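Side-chain contacts in phenolpthiocerol synthesis type-I polyketide synthase ppsA (Mycobacterium bovis, PDB 7AKC), which probably takes part in building the lipid core of phthiocerols and phenolphthiocerols as a polyketide synthase subunit, represented here by its acyltransferase domain: residues E188-D191 and E192-R196; G86-G89 and M90-L94; V207-E210 and V211-N215. All blocks are in the same frame, centred on the assembly; numbering follows the deposited sequence.

Contact 1: residues E188-D191 and E192-R196; sequences EQID and ELITR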
ATOM      1  N   GLU A 188     -20.960   4.612  -4.011  1.00 22.83           N
ATOM      2  CA  GLU A 188     -21.846   5.196  -5.003  1.00 23.24           C
ATOM      3  C   GLU A 188     -21.227   6.389  -5.720  1.00 23.82           C
ATOM      4  O   GLU A 188     -21.481   6.580  -6.932  1.00 25.96           O
ATOM      5  CB  GLU A 188     -23.215   5.552  -4.399  1.00 25.93           C
ATOM      6  CG  GLU A 188     -23.192   6.642  -3.338  1.00 28.16           C
ATOM      7  CD  GLU A 188     -22.816   6.214  -1.928  1.00 33.16           C
ATOM      8  OE1 GLU A 188     -22.401   5.045  -1.734  1.00 31.06           O
ATOM      9  OE2 GLU A 188     -22.899   7.074  -1.021  1.00 36.49           O
ATOM     10  N   GLN A 189     -20.335   7.141  -5.000  1.00 21.64           N
ATOM     11  CA  GLN A 189     -19.613   8.255  -5.626  1.00 22.61           C
ATOM     12  C   GLN A 189     -18.516   7.735  -6.558  1.00 21.12           C
ATOM     13  O   GLN A 189     -18.305   8.291  -7.625  1.00 23.13           O
ATOM     14  CB  GLN A 189     -19.108   9.221  -4.571  1.00 22.05           C
ATOM     15  CG  GLN A 189     -20.262   9.789  -3.737  1.00 22.30           C
ATOM     16  CD  GLN A 189     -19.789  10.767  -2.697  1.00 25.05           C
ATOM     17  OE1 GLN A 189     -18.688  11.329  -2.797  1.00 25.29           O
ATOM     18  NE2 GLN A 189     -20.620  11.018  -1.692  1.00 26.93           N
ATOM     19  N   ILE A 190     -17.839   6.655  -6.156  1.00 21.10           N
ATOM     20  CA  ILE A 190     -16.838   5.980  -6.989  1.00 21.59           C
ATOM     21  C   ILE A 190     -17.484   5.487  -8.291  1.00 22.68           C
ATOM     22  O   ILE A 190     -16.958   5.749  -9.371  1.00 24.10           O
ATOM     23  CB  ILE A 190     -16.176   4.834  -6.208  1.00 22.53           C
ATOM     24  CG1 ILE A 190     -15.301   5.396  -5.037  1.00 22.66           C
ATOM     25  CG2 ILE A 190     -15.369   3.908  -7.157  1.00 24.06           C
ATOM     26  CD1 ILE A 190     -14.173   6.418  -5.410  1.00 23.81           C
ATOM     27  N   ASP A 191     -18.716   4.933  -8.206  1.00 23.03           N
ATOM     28  CA  ASP A 191     -19.425   4.483  -9.373  1.00 23.77           C
ATOM     29  C   ASP A 191     -19.726   5.668 -10.305  1.00 24.38           C
ATOM     30  O   ASP A 191     -19.559   5.541 -11.517  1.00 26.76           O
ATOM     31  CB  ASP A 191     -20.698   3.750  -8.955  1.00 27.22           C
ATOM     32  CG  ASP A 191     -20.413   2.324  -8.489  1.00 35.01           C
ATOM     33  OD1 ASP A 191     -19.257   1.833  -8.702  1.00 35.40           O
ATOM     34  OD2 ASP A 191     -21.308   1.712  -7.864  1.00 40.34           O
ATOM     35  N   GLU A 192     -20.152   6.812  -9.735  1.00 23.16           N
ATOM     36  CA  GLU A 192     -20.490   7.974 -10.577  1.00 24.31           C
ATOM     37  C   GLU A 192     -19.230   8.464 -11.298  1.00 23.90           C
ATOM     38  O   GLU A 192     -19.281   8.860 -12.469  1.00 25.15           O
ATOM     39  CB  GLU A 192     -21.134   9.120  -9.773  1.00 27.66           C
ATOM     40  CG  GLU A 192     -21.406  10.312 -10.690  1.00 37.07           C
ATOM     41  CD  GLU A 192     -22.129  11.543 -10.189  1.00 40.40           C
ATOM     42  OE1 GLU A 192     -22.546  11.556  -9.011  1.00 34.73           O
ATOM     43  OE2 GLU A 192     -22.314  12.481 -11.003  1.00 43.34           O
ATOM     44  N   LEU A 193     -18.093   8.435 -10.587  1.00 22.22           N
ATOM     45  CA  LEU A 193     -16.829   8.918 -11.170  1.00 21.97           C
ATOM     46  C   LEU A 193     -16.323   7.976 -12.271  1.00 23.97           C
ATOM     47  O   LEU A 193     -15.778   8.442 -13.269  1.00 26.40           O
ATOM     48  CB  LEU A 193     -15.777   9.130 -10.077  1.00 21.19           C
ATOM     49  CG  LEU A 193     -16.106  10.364  -9.271  1.00 21.76           C
ATOM     50  CD1 LEU A 193     -15.378  10.329  -7.922  1.00 22.23           C
ATOM     51  CD2 LEU A 193     -15.730  11.596 -10.103  1.00 21.67           C
ATOM     52  N   ILE A 194     -16.520   6.658 -12.106  1.00 24.24           N
ATOM     53  CA  ILE A 194     -16.154   5.676 -13.149  1.00 25.03           C
ATOM     54  C   ILE A 194     -16.926   5.973 -14.442  1.00 26.55           C
ATOM     55  O   ILE A 194     -16.358   5.960 -15.531  1.00 28.12           O
ATOM     56  CB  ILE A 194     -16.430   4.249 -12.600  1.00 24.56           C
ATOM     57  CG1 ILE A 194     -15.362   3.895 -11.533  1.00 25.87           C
ATOM     58  CG2 ILE A 194     -16.500   3.209 -13.683  1.00 26.22           C
ATOM     59  CD1 ILE A 194     -15.666   2.625 -10.838  1.00 26.54           C
ATOM     60  N   THR A 195     -18.230   6.288 -14.301  1.00 26.89           N
ATOM     61  CA  THR A 195     -19.087   6.650 -15.418  1.00 27.43           C
ATOM     62  C   THR A 195     -18.584   7.940 -16.083  1.00 29.17           C
ATOM     63  O   THR A 195     -18.525   8.008 -17.318  1.00 30.11           O
ATOM     64  CB  THR A 195     -20.533   6.842 -14.941  1.00 28.95           C
ATOM     65  OG1 THR A 195     -21.004   5.593 -14.421  1.00 29.19           O
ATOM     66  CG2 THR A 195     -21.492   7.292 -16.119  1.00 30.12           C
ATOM     67  N   ARG A 196     -18.223   8.969 -15.270  1.00 27.79           N
ATOM     68  CA  ARG A 196     -17.748  10.225 -15.850  1.00 28.45           C
ATOM     69  C   ARG A 196     -16.433  10.006 -16.611  1.00 29.22           C
ATOM     70  O   ARG A 196     -16.244  10.547 -17.700  1.00 29.77           O
ATOM     71  CB  ARG A 196     -17.535  11.273 -14.730  1.00 29.55           C
ATOM     72  CG  ARG A 196     -18.851  11.768 -14.096  1.00 33.65           C
ATOM     73  CD  ARG A 196     -18.588  12.918 -13.129  1.00 36.52           C
ATOM     74  NE  ARG A 196     -19.824  13.499 -12.609  1.00 38.70           N
ATOM     75  CZ  ARG A 196     -19.908  14.702 -12.040  1.00 42.87           C
ATOM     76  NH1 ARG A 196     -18.829  15.473 -11.934  1.00 42.04           N
ATOM     77  NH2 ARG A 196     -21.081  15.167 -11.623  1.00 43.45           N
TER

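Contact 2: residues G86-G89 and M90-L94; sequences GLIG and MQLAL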
ATOM      1  N   GLY A  86      -4.591 -13.130   7.638  1.00 52.00           N
ATOM      2  CA  GLY A  86      -4.069 -14.135   6.718  1.00 52.13           C
ATOM      3  C   GLY A  86      -3.102 -13.492   5.725  1.00 52.29           C
ATOM      4  O   GLY A  86      -2.079 -14.094   5.377  1.00 53.81           O
ATOM      5  N   LEU A  87      -3.398 -12.251   5.281  1.00 50.87           N
ATOM      6  CA  LEU A  87      -2.489 -11.547   4.376  1.00 50.89           C
ATOM      7  C   LEU A  87      -1.103 -11.314   5.006  1.00 51.41           C
ATOM      8  O   LEU A  87      -0.106 -11.803   4.446  1.00 52.04           O
ATOM      9  CB  LEU A  87      -3.115 -10.246   3.862  1.00 51.82           C
ATOM     10  CG  LEU A  87      -4.170 -10.446   2.776  1.00 53.94           C
ATOM     11  CD1 LEU A  87      -4.922  -9.158   2.472  1.00 54.61           C
ATOM     12  CD2 LEU A  87      -3.543 -10.990   1.520  1.00 55.13           C
ATOM     13  N   ILE A  88      -1.022 -10.664   6.191  1.00 51.23           N
ATOM     14  CA  ILE A  88       0.287 -10.434   6.832  1.00 52.61           C
ATOM     15  C   ILE A  88       0.956 -11.753   7.278  1.00 55.35           C
ATOM     16  O   ILE A  88       2.179 -11.865   7.224  1.00 55.59           O
ATOM     17  CB  ILE A  88       0.248  -9.387   7.970  1.00 51.14           C
ATOM     18  CG1 ILE A  88       1.672  -9.018   8.452  1.00 50.79           C
ATOM     19  CG2 ILE A  88      -0.653  -9.855   9.118  1.00 50.92           C
ATOM     20  CD1 ILE A  88       1.753  -7.943   9.481  1.00 50.86           C
ATOM     21  N   GLY A  89       0.167 -12.773   7.617  1.00 57.71           N
ATOM     22  CA  GLY A  89       0.725 -14.076   7.983  1.00 60.65           C
ATOM     23  C   GLY A  89       1.469 -14.679   6.806  1.00 62.57           C
ATOM     24  O   GLY A  89       2.636 -15.041   6.914  1.00 63.77           O
ATOM     25  N   MET A  90       0.817 -14.639   5.644  1.00 63.27           N
ATOM     26  CA  MET A  90       1.344 -15.124   4.374  1.00 64.36           C
ATOM     27  C   MET A  90       2.547 -14.291   3.932  1.00 63.93           C
ATOM     28  O   MET A  90       3.517 -14.859   3.452  1.00 65.49           O
ATOM     29  CB  MET A  90       0.233 -15.083   3.316  1.00 66.50           C
ATOM     30  CG  MET A  90       0.613 -15.707   2.015  1.00 71.46           C
ATOM     31  SD  MET A  90       0.333 -17.498   1.985  1.00 83.68           S
ATOM     32  CE  MET A  90       0.873 -17.821   0.351  1.00 81.82           C
ATOM     33  N   GLN A  91       2.518 -12.966   4.143  1.00 62.09           N
ATOM     34  CA  GLN A  91       3.637 -12.083   3.792  1.00 61.48           C
ATOM     35  C   GLN A  91       4.893 -12.414   4.632  1.00 63.43           C
ATOM     36  O   GLN A  91       5.970 -12.600   4.076  1.00 62.93           O
ATOM     37  CB  GLN A  91       3.237 -10.605   3.935  1.00 60.06           C
ATOM     38  CG  GLN A  91       2.328 -10.103   2.804  1.00 56.65           C
ATOM     39  CD  GLN A  91       1.710  -8.762   3.138  1.00 53.91           C
ATOM     40  OE1 GLN A  91       1.472  -8.444   4.298  1.00 52.90           O
ATOM     41  NE2 GLN A  91       1.447  -7.922   2.138  1.00 52.57           N
ATOM     42  N   LEU A  92       4.727 -12.553   5.955  1.00 64.88           N
ATOM     43  CA  LEU A  92       5.828 -12.872   6.855  1.00 67.27           C
ATOM     44  C   LEU A  92       6.402 -14.266   6.596  1.00 70.25           C
ATOM     45  O   LEU A  92       7.622 -14.436   6.672  1.00 70.62           O
ATOM     46  CB  LEU A  92       5.396 -12.740   8.327  1.00 67.09           C
ATOM     47  CG  LEU A  92       4.986 -11.339   8.798  1.00 68.39           C
ATOM     48  CD1 LEU A  92       4.674 -11.351  10.279  1.00 69.02           C
ATOM     49  CD2 LEU A  92       6.074 -10.287   8.487  1.00 68.08           C
ATOM     50  N   ALA A  93       5.546 -15.244   6.254  1.00 72.00           N
ATOM     51  CA  ALA A  93       6.040 -16.596   5.984  1.00 74.35           C
ATOM     52  C   ALA A  93       6.691 -16.720   4.601  1.00 76.26           C
ATOM     53  O   ALA A  93       7.688 -17.451   4.465  1.00 77.58           O
ATOM     54  CB  ALA A  93       4.944 -17.644   6.183  1.00 75.25           C
ATOM     55  N   LEU A  94       6.161 -16.006   3.591  1.00 75.88           N
ATOM     56  CA  LEU A  94       6.758 -16.024   2.256  1.00 76.45           C
ATOM     57  C   LEU A  94       8.105 -15.310   2.293  1.00 77.32           C
ATOM     58  O   LEU A  94       9.045 -15.786   1.662  1.00 77.95           O
ATOM     59  CB  LEU A  94       5.870 -15.373   1.188  1.00 76.27           C
ATOM     60  CG  LEU A  94       4.635 -16.138   0.733  1.00 77.14           C
ATOM     61  CD1 LEU A  94       3.751 -15.251  -0.154  1.00 76.83           C
ATOM     62  CD2 LEU A  94       4.995 -17.427   0.040  1.00 77.68           C
TER

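Contact 3: residues V207-E210 and V211-N215; sequences VNIE and VAPHN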
ATOM      1  N   VAL A 207     -12.040  -1.258  -7.923  1.00 33.42           N
ATOM      2  CA  VAL A 207     -11.084  -2.050  -7.168  1.00 34.82           C
ATOM      3  C   VAL A 207     -11.873  -2.491  -5.939  1.00 38.22           C
ATOM      4  O   VAL A 207     -12.138  -1.661  -5.073  1.00 39.05           O
ATOM      5  CB  VAL A 207      -9.820  -1.246  -6.781  1.00 34.98           C
ATOM      6  CG1 VAL A 207      -8.937  -2.050  -5.837  1.00 35.44           C
ATOM      7  CG2 VAL A 207      -9.035  -0.840  -8.032  1.00 34.89           C
ATOM      8  N   ASN A 208     -12.344  -3.741  -5.908  1.00 40.16           N
ATOM      9  CA  ASN A 208     -13.156  -4.218  -4.778  1.00 42.10           C
ATOM     10  C   ASN A 208     -12.297  -4.450  -3.532  1.00 42.07           C
ATOM     11  O   ASN A 208     -11.230  -5.051  -3.641  1.00 44.40           O
ATOM     12  CB  ASN A 208     -13.988  -5.452  -5.160  1.00 46.84           C
ATOM     13  CG  ASN A 208     -14.982  -5.147  -6.260  1.00 53.86           C
ATOM     14  OD1 ASN A 208     -15.616  -4.079  -6.293  1.00 55.73           O
ATOM     15  ND2 ASN A 208     -15.134  -6.068  -7.194  1.00 56.32           N
ATOM     16  N   ILE A 209     -12.741  -3.938  -2.368  1.00 39.44           N
ATOM     17  CA  ILE A 209     -12.008  -3.981  -1.092  1.00 37.45           C
ATOM     18  C   ILE A 209     -12.989  -4.030   0.091  1.00 34.95           C
ATOM     19  O   ILE A 209     -14.049  -3.437   0.022  1.00 35.51           O
ATOM     20  CB  ILE A 209     -11.066  -2.727  -0.997  1.00 37.99           C
ATOM     21  CG1 ILE A 209     -10.085  -2.846   0.166  1.00 39.72           C
ATOM     22  CG2 ILE A 209     -11.866  -1.403  -0.953  1.00 37.71           C
ATOM     23  CD1 ILE A 209      -8.726  -2.014  -0.048  1.00 41.61           C
ATOM     24  N   GLU A 210     -12.643  -4.728   1.177  1.00 33.46           N
ATOM     25  CA  GLU A 210     -13.528  -4.876   2.344  1.00 33.00           C
ATOM     26  C   GLU A 210     -13.920  -3.525   2.910  1.00 31.55           C
ATOM     27  O   GLU A 210     -15.100  -3.300   3.183  1.00 33.23           O
ATOM     28  CB  GLU A 210     -12.897  -5.755   3.452  1.00 34.38           C
ATOM     29  CG  GLU A 210     -12.779  -7.234   3.123  1.00 38.56           C
ATOM     30  CD  GLU A 210     -11.919  -7.667   1.948  1.00 46.54           C
ATOM     31  OE1 GLU A 210     -10.973  -6.933   1.569  1.00 49.31           O
ATOM     32  OE2 GLU A 210     -12.173  -8.772   1.423  1.00 47.50           O
ATOM     33  N   VAL A 211     -12.911  -2.671   3.102  1.00 28.52           N
ATOM     34  CA  VAL A 211     -13.104  -1.291   3.630  1.00 27.10           C
ATOM     35  C   VAL A 211     -12.098  -0.414   2.882  1.00 26.47           C
ATOM     36  O   VAL A 211     -10.939  -0.780   2.816  1.00 27.69           O
ATOM     37  CB  VAL A 211     -12.868  -1.170   5.145  1.00 27.58           C
ATOM     38  CG1 VAL A 211     -12.935   0.275   5.614  1.00 28.43           C
ATOM     39  CG2 VAL A 211     -13.816  -2.026   5.960  1.00 26.37           C
ATOM     40  N   ALA A 212     -12.562   0.700   2.344  1.00 25.04           N
ATOM     41  CA  ALA A 212     -11.670   1.591   1.576  1.00 22.96           C
ATOM     42  C   ALA A 212     -10.934   2.531   2.516  1.00 23.03           C
ATOM     43  O   ALA A 212     -11.560   3.344   3.174  1.00 22.44           O
ATOM     44  CB  ALA A 212     -12.446   2.342   0.540  1.00 23.76           C
ATOM     45  N   PRO A 213      -9.595   2.443   2.584  1.00 23.05           N
ATOM     46  CA  PRO A 213      -8.846   3.382   3.358  1.00 22.70           C
ATOM     47  C   PRO A 213      -8.429   4.564   2.464  1.00 22.51           C
ATOM     48  O   PRO A 213      -8.940   4.688   1.390  1.00 23.76           O
ATOM     49  CB  PRO A 213      -7.672   2.509   3.833  1.00 24.29           C
ATOM     50  CG  PRO A 213      -7.635   1.284   2.937  1.00 25.35           C
ATOM     51  CD  PRO A 213      -8.749   1.452   1.931  1.00 23.15           C
ATOM     52  N   HIS A 214      -7.550   5.429   2.959  1.00 22.06           N
ATOM     53  CA  HIS A 214      -6.977   6.534   2.142  1.00 21.73           C
ATOM     54  C   HIS A 214      -8.050   7.506   1.655  1.00 22.49           C
ATOM     55  O   HIS A 214      -7.942   7.971   0.523  1.00 22.46           O
ATOM     56  CB  HIS A 214      -6.037   5.988   1.071  1.00 22.51           C
ATOM     57  CG  HIS A 214      -5.222   4.868   1.597  1.00 20.94           C
ATOM     58  ND1 HIS A 214      -4.369   5.029   2.656  1.00 21.99           N
ATOM     59  CD2 HIS A 214      -5.186   3.566   1.270  1.00 23.50           C
ATOM     60  CE1 HIS A 214      -3.810   3.882   2.943  1.00 24.62           C
ATOM     61  NE2 HIS A 214      -4.301   2.980   2.121  1.00 25.06           N
ATOM     62  N   ASN A 215      -8.996   7.816   2.533  1.00 22.15           N
ATOM     63  CA  ASN A 215     -10.087   8.760   2.188  1.00 22.65           C
ATOM     64  C   ASN A 215     -10.655   9.334   3.492  1.00 23.17           C
ATOM     65  O   ASN A 215     -10.366   8.771   4.540  1.00 22.22           O
ATOM     66  CB  ASN A 215     -11.094   8.112   1.232  1.00 21.36           C
ATOM     67  CG  ASN A 215     -11.961   7.075   1.907  1.00 22.44           C
ATOM     68  OD1 ASN A 215     -13.001   7.403   2.455  1.00 23.17           O
ATOM     69  ND2 ASN A 215     -11.541   5.827   1.861  1.00 21.76           N
TER

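Contact 1: residues E188-D191 and E192-R196
I190 and I194 meet one helical turn apart, with the CG2 branch of I190 3.9 Å from CD1 of I194. The two side chains run obliquely across each other. I194 carries CG1 anti to its carbonyl carbon (chi1 -73°), a rotation that places CG1 3.3 Å from O of I190 and sends CD1 on to the I190 branch. L193 repeats the pattern on the preceding carbonyl: its CG lies 3.4 Å from O of Q189.

The backbone supplies the regular i to i+4 ladder of a helix. Its shortest rung is N of I194 to O of I190, 2.9 Å long with an N-H...O angle of 157°. At D191 the carbonyl oxygen takes N of T195 at 3.2 Å.

Charge pairing lies on another side of the helix. The extended E192 chain brings OE2 to R196, where NH2 stands 3.0 Å away and NE 3.1 Å. One carboxylate oxygen thus faces two donors of the guanidinium group in a salt bridge, although both hydrogen bonds are weak, bent to 129°. D191 has its own counter-charge, R206, which engages OD1.

The whole contact belongs to helix 187-199, which covers the four-stranded antiparallel sheet of the smaller subdomain. I190 and I194 rest on A151 of strand 148-153 and on R206 of strand 204-207, while I190 and L193 reach I183 of strand 180-184. Beside the sheet, Q189 bonds to Q169 and touches F167 and V170, two residues of a sodium site.

Contact 2: residues G86-G89 and M90-L94
I88 and L92 are set by their first torsions: CG1 of I88 is anti to the backbone N (chi1 -171°), and CG of L92 is anti to its carbonyl carbon (chi1 -63°). The two side chains run alongside each other in a common direction, with I88 CG1 4.1 Å from L92 CG. The same turn of L92 lays its CG over the helix backbone, 3.3 Å from O of I88. Q91 also starts out anti to its carbonyl carbon but continues extended, crossing I88 at about a right angle. Its amide oxygen OE1 comes 3.4 Å from CA of I88, a polar atom set against the backbone of the isoleucine.

Beneath these side chains the helix bonds are regular. N of Q91 approaches O of L87 in the carbonyl plane at 2.9 Å, and N of L92 gives the straightest N-H...O angle of the four that cross here, 168°. G89 puts no side chain beside M90, whose bent chain leads away to L320.

I88 meets V116 and A117 of helix 115-121 and L131 and T134 of helix 127-141, with L92 beside V120. Chemically, the I88, L92 face of helix 79-100 is apolar, and the buried amide of Q91 beside it has a partner: NE2 is hydrogen-bonded to O of S28, a bond that probably fixes the rotation of the amide and ties the helix to the segment following strand 23-27.

Contact 3: residues V207-E210 and V211-N215
I209 points toward the chain that follows it, and its two branches divide the work. CG1 is anti to the backbone N (chi1 -169°) and carries CD1 forward to the ring of P213, 4.0 Å from CD; the two side chains cross at a slant. CG2 takes the other direction and meets CB of A212 at 4.1 Å. O of V211 lies against both branches, closest to CG1 at 3.5 Å.

The CB of V211 points away from 207-210, though CG2 still lies 3.3 Å from O of E210, and the valyl group packs on I80 and M141. E210 bends at chi2, and its carboxylate pairs with R30.

Further on, P213 CB lies 3.7 Å above one face of the H214 ring, offset toward its rim. The N215 amide folds back, with ND2 2.8 Å from O of A212 and 2.9 Å from O of P213. Both approaches come from above the carbonyl planes, by about 70°, so one amide nitrogen bonds to two successive carbonyls, in neither case along a lone pair.

These bonds link N215 to the two residues that precede H214, whose NE2 is hydrogen-bonded to S112 OG and ND1 to O of N266. Such a pairing is consistent with the Ser-His dyad of acyltransferases, and V211-H214 (VAPH) probably corresponds to the four-residue motif that in related acyltransferases correlates with extender-unit choice.

Both segments lie in the connection from strand 204-207 to helix 222-228. I209 and A212 lie against M150 of strand 148-153, E210 and V211 against helix 79-100, and P213 against M141 of helix 127-141.

The contacts sample both parts of the acyltransferase domain. Contact 1 belongs to the smaller subdomain, contact 2 to a helix of the larger one, and contact 3 lies between them, on the strand-to-helix loop. Contacts 1 and 3 have centres about 15 Å apart and nearest atoms about 6 Å apart; R206 bonds to both D191 and N208. Contacts 2 and 3 are about 20 Å apart between centres, whereas the centres of contacts 1 and 2 are about 33 Å apart. Contact 3 reaches the presumed nucleophile elbow around S112, and Q91 of contact 2 lies near that elbow without touching it. L193 of contact 1 is about 7 Å from a sodium ion.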